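Long-range contact in chlorite dismutase (Nitrobacter winogradskyi, PDB 3QPI), which binds heme b and, as a chlorite dismutase, probably breaks chlorite down to chloride and dioxygen: residues P49-Y61 with Q128-L142. Residues are numbered along the deposited sequence; the frame is centred on the assembly and turned at random.
Sequences PWQLRGVASHARY and QLYHCRDIGEPFDFL. With HEM (protoporphyrin IX containing Fe), chain C.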
loop_
_atom_site.group_PDB
_atom_site.type_symbol
_atom_site.label_atom_id
_atom_site.label_comp_id
_atom_site.label_asym_id
_atom_site.label_seq_id
_atom_site.Cartn_x
_atom_site.Cartn_y
_atom_site.Cartn_z
ATOM N N PRO A 49 -12.778 -7.025 14.403
ATOM C CA PRO A 49 -11.884 -7.997 13.760
ATOM C C PRO A 49 -10.442 -7.526 13.723
ATOM O O PRO A 49 -9.548 -8.275 14.098
ATOM C CB PRO A 49 -12.452 -8.108 12.342
ATOM C CG PRO A 49 -13.908 -7.844 12.526
ATOM C CD PRO A 49 -13.998 -6.801 13.612
ATOM N N TRP A 50 -10.223 -6.307 13.254
ATOM C CA TRP A 50 -8.898 -5.707 13.297
ATOM C C TRP A 50 -9.018 -4.231 13.042
ATOM O O TRP A 50 -10.030 -3.771 12.501
ATOM C CB TRP A 50 -7.941 -6.332 12.264
ATOM C CG TRP A 50 -8.518 -6.575 10.886
ATOM C CD1 TRP A 50 -9.064 -7.734 10.435
ATOM C CD2 TRP A 50 -8.586 -5.646 9.792
ATOM N NE1 TRP A 50 -9.472 -7.590 9.133
ATOM C CE2 TRP A 50 -9.192 -6.316 8.716
ATOM C CE3 TRP A 50 -8.196 -4.314 9.624
ATOM C CZ2 TRP A 50 -9.409 -5.711 7.482
ATOM C CZ3 TRP A 50 -8.413 -3.708 8.403
ATOM C CH2 TRP A 50 -9.008 -4.410 7.343
ATOM N N GLN A 51 -7.984 -3.502 13.440
ATOM C CA GLN A 51 -7.892 -2.067 13.227
ATOM C C GLN A 51 -6.429 -1.685 13.060
ATOM O O GLN A 51 -5.574 -2.139 13.815
ATOM C CB GLN A 51 -8.483 -1.317 14.416
ATOM C CG GLN A 51 -8.658 0.170 14.174
ATOM C CD GLN A 51 -9.397 0.840 15.319
ATOM O OE1 GLN A 51 -8.899 0.892 16.447
ATOM N NE2 GLN A 51 -10.597 1.339 15.042
ATOM N N LEU A 52 -6.155 -0.834 12.081
ATOM C CA LEU A 52 -4.801 -0.531 11.673
ATOM C C LEU A 52 -4.658 0.961 11.445
ATOM O O LEU A 52 -5.559 1.580 10.908
ATOM C CB LEU A 52 -4.516 -1.257 10.365
ATOM C CG LEU A 52 -4.487 -2.785 10.443
ATOM C CD1 LEU A 52 -4.243 -3.338 9.066
ATOM C CD2 LEU A 52 -3.409 -3.261 11.385
ATOM N N ARG A 53 -3.533 1.545 11.845
ATOM C CA ARG A 53 -3.360 3.001 11.764
ATOM C C ARG A 53 -2.041 3.368 11.118
ATOM O O ARG A 53 -1.031 2.663 11.274
ATOM C CB ARG A 53 -3.419 3.628 13.157
ATOM C CG ARG A 53 -4.638 3.203 13.923
ATOM C CD ARG A 53 -4.617 3.669 15.364
ATOM N NE ARG A 53 -5.784 3.161 16.088
ATOM C CZ ARG A 53 -6.675 3.922 16.722
ATOM N NH1 ARG A 53 -6.542 5.246 16.760
ATOM N NH2 ARG A 53 -7.700 3.358 17.347
ATOM N N GLY A 54 -2.045 4.487 10.407
ATOM C CA GLY A 54 -0.841 4.955 9.752
ATOM C C GLY A 54 -0.918 6.434 9.432
ATOM O O GLY A 54 -1.964 7.066 9.587
ATOM N N VAL A 55 0.190 6.985 8.954
ATOM C CA VAL A 55 0.295 8.424 8.781
ATOM C C VAL A 55 0.839 8.727 7.402
ATOM O O VAL A 55 1.872 8.196 7.022
ATOM C CB VAL A 55 1.271 9.030 9.843
ATOM C CG1 VAL A 55 1.509 10.495 9.576
ATOM C CG2 VAL A 55 0.721 8.834 11.243
ATOM N N ALA A 56 0.157 9.574 6.647
ATOM C CA ALA A 56 0.683 9.995 5.357
ATOM C C ALA A 56 1.821 10.921 5.694
ATOM O O ALA A 56 1.667 11.756 6.572
ATOM C CB ALA A 56 -0.379 10.726 4.531
ATOM N N SER A 57 2.972 10.774 5.041
ATOM C CA SER A 57 4.152 11.505 5.502
ATOM C C SER A 57 4.967 12.113 4.347
ATOM O O SER A 57 4.499 12.166 3.201
ATOM C CB SER A 57 5.001 10.576 6.379
ATOM O OG SER A 57 6.054 11.262 7.032
ATOM N N HIS A 58 6.167 12.596 4.658
ATOM C CA HIS A 58 7.032 13.225 3.654
ATOM C C HIS A 58 7.814 12.132 2.900
ATOM O O HIS A 58 7.866 10.986 3.334
ATOM C CB HIS A 58 8.015 14.170 4.334
ATOM C CG HIS A 58 8.967 13.465 5.254
ATOM N ND1 HIS A 58 8.603 13.041 6.512
ATOM C CD2 HIS A 58 10.255 13.079 5.086
ATOM C CE1 HIS A 58 9.626 12.424 7.081
ATOM N NE2 HIS A 58 10.642 12.439 6.237
ATOM N N ALA A 59 8.418 12.503 1.777
ATOM C CA ALA A 59 9.142 11.547 0.927
ATOM C C ALA A 59 10.420 11.025 1.604
ATOM O O ALA A 59 11.220 11.802 2.138
ATOM C CB ALA A 59 9.478 12.191 -0.387
ATOM N N ARG A 60 10.591 9.709 1.596
ATOM C CA ARG A 60 11.792 9.069 2.121
ATOM C C ARG A 60 12.801 8.714 1.023
ATOM O O ARG A 60 13.990 8.616 1.292
ATOM C CB ARG A 60 11.407 7.795 2.874
ATOM C CG ARG A 60 10.202 7.967 3.810
ATOM C CD ARG A 60 10.546 8.879 4.987
ATOM N NE ARG A 60 9.834 8.517 6.220
ATOM C CZ ARG A 60 8.657 9.011 6.549
ATOM N NH1 ARG A 60 8.063 9.870 5.729
ATOM N NH2 ARG A 60 8.056 8.635 7.679
ATOM N N TYR A 61 12.334 8.516 -0.209
ATOM C CA TYR A 61 13.223 8.100 -1.299
ATOM C C TYR A 61 13.094 8.956 -2.555
ATOM O O TYR A 61 14.070 9.129 -3.276
ATOM C CB TYR A 61 13.012 6.621 -1.631
ATOM C CG TYR A 61 13.349 5.733 -0.454
ATOM C CD1 TYR A 61 12.340 5.107 0.274
ATOM C CD2 TYR A 61 14.670 5.562 -0.035
ATOM C CE1 TYR A 61 12.626 4.319 1.370
ATOM C CE2 TYR A 61 14.973 4.784 1.083
ATOM C CZ TYR A 61 13.935 4.156 1.772
ATOM O OH TYR A 61 14.176 3.366 2.864
ATOM N N GLN A 128 -2.046 5.740 -2.139
ATOM C CA GLN A 128 -1.626 6.526 -0.996
ATOM C C GLN A 128 -0.867 5.632 -0.020
ATOM O O GLN A 128 -1.313 4.534 0.305
ATOM C CB GLN A 128 -2.819 7.170 -0.285
ATOM C CG GLN A 128 -2.404 8.015 0.967
ATOM C CD GLN A 128 -1.488 9.192 0.611
ATOM O OE1 GLN A 128 -1.889 10.093 -0.130
ATOM N NE2 GLN A 128 -0.255 9.179 1.121
ATOM N N LEU A 129 0.269 6.129 0.452
ATOM C CA LEU A 129 1.116 5.419 1.392
ATOM C C LEU A 129 0.989 5.991 2.805
ATOM O O LEU A 129 1.076 7.203 2.998
ATOM C CB LEU A 129 2.572 5.553 0.934
ATOM C CG LEU A 129 3.651 4.979 1.846
ATOM C CD1 LEU A 129 3.561 3.442 1.949
ATOM C CD2 LEU A 129 5.024 5.409 1.328
ATOM N N TYR A 130 0.819 5.110 3.787
ATOM C CA TYR A 130 0.754 5.496 5.184
ATOM C C TYR A 130 1.868 4.799 5.950
ATOM O O TYR A 130 2.106 3.625 5.738
ATOM C CB TYR A 130 -0.601 5.112 5.770
ATOM C CG TYR A 130 -1.743 5.756 5.034
ATOM C CD1 TYR A 130 -2.240 7.002 5.427
ATOM C CD2 TYR A 130 -2.333 5.122 3.938
ATOM C CE1 TYR A 130 -3.298 7.602 4.743
ATOM C CE2 TYR A 130 -3.390 5.716 3.239
ATOM C CZ TYR A 130 -3.857 6.952 3.646
ATOM O OH TYR A 130 -4.890 7.522 2.960
ATOM N N HIS A 131 2.552 5.539 6.820
ATOM C CA HIS A 131 3.675 5.019 7.614
ATOM C C HIS A 131 3.240 4.706 9.030
ATOM O O HIS A 131 2.492 5.489 9.622
ATOM C CB HIS A 131 4.774 6.066 7.656
ATOM C CG HIS A 131 5.352 6.373 6.312
ATOM N ND1 HIS A 131 6.544 5.837 5.876
ATOM C CD2 HIS A 131 4.895 7.146 5.299
ATOM C CE1 HIS A 131 6.808 6.282 4.659
ATOM N NE2 HIS A 131 5.819 7.073 4.282
ATOM N N CYS A 132 3.692 3.587 9.593
ATOM C CA CYS A 132 3.273 3.262 10.957
ATOM C C CYS A 132 4.278 2.535 11.817
ATOM O O CYS A 132 3.944 2.141 12.924
ATOM C CB CYS A 132 1.970 2.471 10.973
ATOM S SG CYS A 132 1.629 1.442 9.526
ATOM N N ARG A 133 5.496 2.356 11.322
ATOM C CA ARG A 133 6.529 1.727 12.115
ATOM C C ARG A 133 6.736 2.576 13.364
ATOM O O ARG A 133 6.714 2.080 14.498
ATOM C CB ARG A 133 7.827 1.618 11.308
ATOM C CG ARG A 133 8.986 0.999 12.080
ATOM C CD ARG A 133 10.133 0.602 11.161
ATOM N NE ARG A 133 11.116 -0.230 11.856
ATOM C CZ ARG A 133 12.251 0.221 12.397
ATOM N NH1 ARG A 133 12.595 1.507 12.312
ATOM N NH2 ARG A 133 13.067 -0.629 13.017
ATOM N N ASP A 134 6.899 3.875 13.153
ATOM C CA ASP A 134 7.269 4.777 14.238
ATOM C C ASP A 134 6.173 5.003 15.279
ATOM O O ASP A 134 6.414 5.678 16.280
ATOM C CB ASP A 134 7.712 6.129 13.677
ATOM C CG ASP A 134 9.169 6.121 13.199
ATOM O OD1 ASP A 134 9.891 5.113 13.426
ATOM O OD2 ASP A 134 9.590 7.132 12.596
ATOM N N ILE A 135 4.977 4.458 15.059
ATOM C CA ILE A 135 3.912 4.568 16.060
ATOM C C ILE A 135 3.597 3.224 16.714
ATOM O O ILE A 135 2.622 3.106 17.452
ATOM C CB ILE A 135 2.613 5.189 15.484
ATOM C CG1 ILE A 135 1.993 4.287 14.424
ATOM C CG2 ILE A 135 2.905 6.542 14.864
ATOM C CD1 ILE A 135 0.766 4.918 13.722
ATOM N N GLY A 136 4.423 2.220 16.441
ATOM C CA GLY A 136 4.338 0.951 17.138
ATOM C C GLY A 136 3.325 -0.027 16.562
ATOM O O GLY A 136 2.899 -0.959 17.243
ATOM N N GLU A 137 2.939 0.168 15.310
ATOM C CA GLU A 137 1.998 -0.744 14.684
ATOM C C GLU A 137 2.713 -2.016 14.272
ATOM O O GLU A 137 3.919 -1.997 14.037
ATOM C CB GLU A 137 1.331 -0.078 13.482
ATOM C CG GLU A 137 0.285 0.961 13.898
ATOM C CD GLU A 137 -1.082 0.335 14.188
ATOM O OE1 GLU A 137 -1.621 -0.397 13.332
ATOM O OE2 GLU A 137 -1.631 0.578 15.274
ATOM N N PRO A 138 1.971 -3.132 14.194
ATOM C CA PRO A 138 2.509 -4.422 13.734
ATOM C C PRO A 138 2.899 -4.445 12.239
ATOM O O PRO A 138 3.482 -5.422 11.764
ATOM C CB PRO A 138 1.364 -5.399 14.001
ATOM C CG PRO A 138 0.131 -4.547 13.959
ATOM C CD PRO A 138 0.536 -3.210 14.524
ATOM N N PHE A 139 2.574 -3.394 11.500
ATOM C CA PHE A 139 3.087 -3.266 10.137
ATOM C C PHE A 139 3.908 -2.005 10.076
ATOM O O PHE A 139 3.852 -1.193 10.997
ATOM C CB PHE A 139 1.944 -3.225 9.125
ATOM C CG PHE A 139 1.174 -4.509 9.057
ATOM C CD1 PHE A 139 1.620 -5.560 8.244
ATOM C CD2 PHE A 139 0.016 -4.687 9.832
ATOM C CE1 PHE A 139 0.909 -6.764 8.192
ATOM C CE2 PHE A 139 -0.699 -5.887 9.787
ATOM C CZ PHE A 139 -0.249 -6.931 8.961
ATOM N N ASP A 140 4.681 -1.853 9.007
ATOM C CA ASP A 140 5.487 -0.661 8.792
ATOM C C ASP A 140 4.782 0.305 7.851
ATOM O O ASP A 140 4.934 1.514 7.959
ATOM C CB ASP A 140 6.865 -1.028 8.206
ATOM C CG ASP A 140 7.721 -1.831 9.176
ATOM O OD1 ASP A 140 7.433 -1.765 10.380
ATOM O OD2 ASP A 140 8.677 -2.517 8.736
ATOM N N PHE A 141 4.028 -0.227 6.901
ATOM C CA PHE A 141 3.319 0.629 5.971
ATOM C C PHE A 141 1.907 0.111 5.780
ATOM O O PHE A 141 1.664 -1.084 5.902
ATOM C CB PHE A 141 4.027 0.647 4.613
ATOM C CG PHE A 141 5.503 0.876 4.704
ATOM C CD1 PHE A 141 6.005 2.160 4.888
ATOM C CD2 PHE A 141 6.399 -0.194 4.607
ATOM C CE1 PHE A 141 7.395 2.374 4.984
ATOM C CE2 PHE A 141 7.771 0.021 4.713
ATOM C CZ PHE A 141 8.266 1.311 4.882
ATOM N N LEU A 142 0.986 1.018 5.483
ATOM C CA LEU A 142 -0.319 0.651 4.958
ATOM C C LEU A 142 -0.373 1.247 3.562
ATOM O O LEU A 142 -0.242 2.464 3.389
ATOM C CB LEU A 142 -1.448 1.197 5.830
ATOM C CG LEU A 142 -1.383 0.823 7.322
ATOM C CD1 LEU A 142 -2.540 1.449 8.113
ATOM C CD2 LEU A 142 -1.405 -0.680 7.486
HETATM C CHA HEM C . 6.872 3.565 -1.655
HETATM C CHB HEM C . 5.435 4.582 -6.105
HETATM C CHC HEM C . 2.673 0.579 -6.129
HETATM C CHD HEM C . 4.351 -0.528 -1.849
HETATM C C1A HEM C . 6.669 4.142 -2.862
HETATM C C2A HEM C . 7.298 5.404 -3.219
HETATM C C3A HEM C . 6.908 5.737 -4.466
HETATM C C4A HEM C . 6.026 4.659 -4.908
HETATM C CMA HEM C . 7.358 7.011 -5.271
HETATM C CAA HEM C . 8.266 6.118 -2.263
HETATM C CBA HEM C . 7.628 7.227 -1.437
HETATM C CGA HEM C . 8.771 7.921 -0.724
HETATM O O1A HEM C . 8.823 7.754 0.509
HETATM O O2A HEM C . 9.632 8.603 -1.365
HETATM C C1B HEM C . 4.576 3.583 -6.416
HETATM C C2B HEM C . 3.784 3.620 -7.620
HETATM C C3B HEM C . 3.001 2.551 -7.602
HETATM C C4B HEM C . 3.291 1.778 -6.409
HETATM C CMB HEM C . 3.767 4.710 -8.722
HETATM C CAB HEM C . 1.999 2.218 -8.730
HETATM C CBB HEM C . 0.730 1.944 -8.418
HETATM C C1C HEM C . 2.886 -0.107 -4.996
HETATM C C2C HEM C . 2.273 -1.366 -4.571
HETATM C C3C HEM C . 2.739 -1.626 -3.351
HETATM C C4C HEM C . 3.675 -0.568 -3.015
HETATM C CMC HEM C . 1.218 -2.155 -5.383
HETATM C CAC HEM C . 2.475 -2.815 -2.412
HETATM C CBC HEM C . 2.123 -3.999 -2.931
HETATM C C1D HEM C . 5.128 0.451 -1.374
HETATM C C2D HEM C . 5.759 0.405 -0.077
HETATM C C3D HEM C . 6.540 1.711 -0.038
HETATM C C4D HEM C . 6.312 2.359 -1.307
HETATM C CMD HEM C . 5.688 -0.670 1.057
HETATM C CAD HEM C . 7.429 2.230 1.100
HETATM C CBD HEM C . 8.858 1.778 0.761
HETATM C CGD HEM C . 9.769 2.099 1.925
HETATM O O1D HEM C . 9.784 3.276 2.351
HETATM O O2D HEM C . 10.479 1.182 2.425
HETATM N NA HEM C . 5.856 3.684 -3.914
HETATM N NB HEM C . 4.268 2.444 -5.673
HETATM N NC HEM C . 3.741 0.345 -4.030
HETATM N ND HEM C . 5.484 1.609 -2.088
HETATM FE FE HEM C . 4.947 1.830 -3.902
HETATM O O HOH W 1 3.149 8.950 2.967
HETATM O O HOH W 2 6.521 8.709 2.111
#
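The guanidinium of Arg-60 lies flat on the imidazole of His-131, planes 6° apart and centres 3.9 Å from each other, while His-58 CE1 approaches the opposite face near its rim. Around the edge, NH1 donates to Ser-57 OG at 2.8 Å and to His-58 O, so the cation is held in its plane as well as against His-131. Bends at chi2 and chi3 fold the arginine back over His-131. At the edge of the His-131 ring, in its plane, sits Val-55 O, and CB of Ser-57 approaches CD2 obliquely. Replacing Arg-60 by an alanine is likely to strip His-131 of the group stacked on its face and Ser-57 OG and His-58 O of their NH1 donor.

Next to this stack the backbones join in a single antiparallel bridge, the hydrogen-bonded pair Val-55 and His-131: His-131 N to Val-55 O is nearly straight (176°), its return bond more bent. Strands 50-54, which leads into this pair, and 126-131 are the outermost of the antiparallel sheet, so the bridge brings the sheet's two edges together, consistent with the dimeric alpha-beta barrel clan to which the family belongs; it illustrates how a few backbone bonds can close edge strands on each other. Gly-54 suits this crossing, since a side chain there would run into Tyr-130 CB.

Farther along, Glu-137 folds back at chi2 (-84°) to set OE1 3.1 Å from Arg-53 N, which meets the carboxylate from above its plane. Inward, Leu-52 lays CD2 against the edge of Phe-139 and CB 4.0 Å from Leu-142 CD1.

The other end of the contact reaches the heme: Arg-60 N and Tyr-61 N bond one propionate, through O1A and O2A respectively, and a water links His-131 NE2 (2.8 Å from its oxygen) to O1A and His-58 O. Phe-141 lays a ring face over HEM CAD.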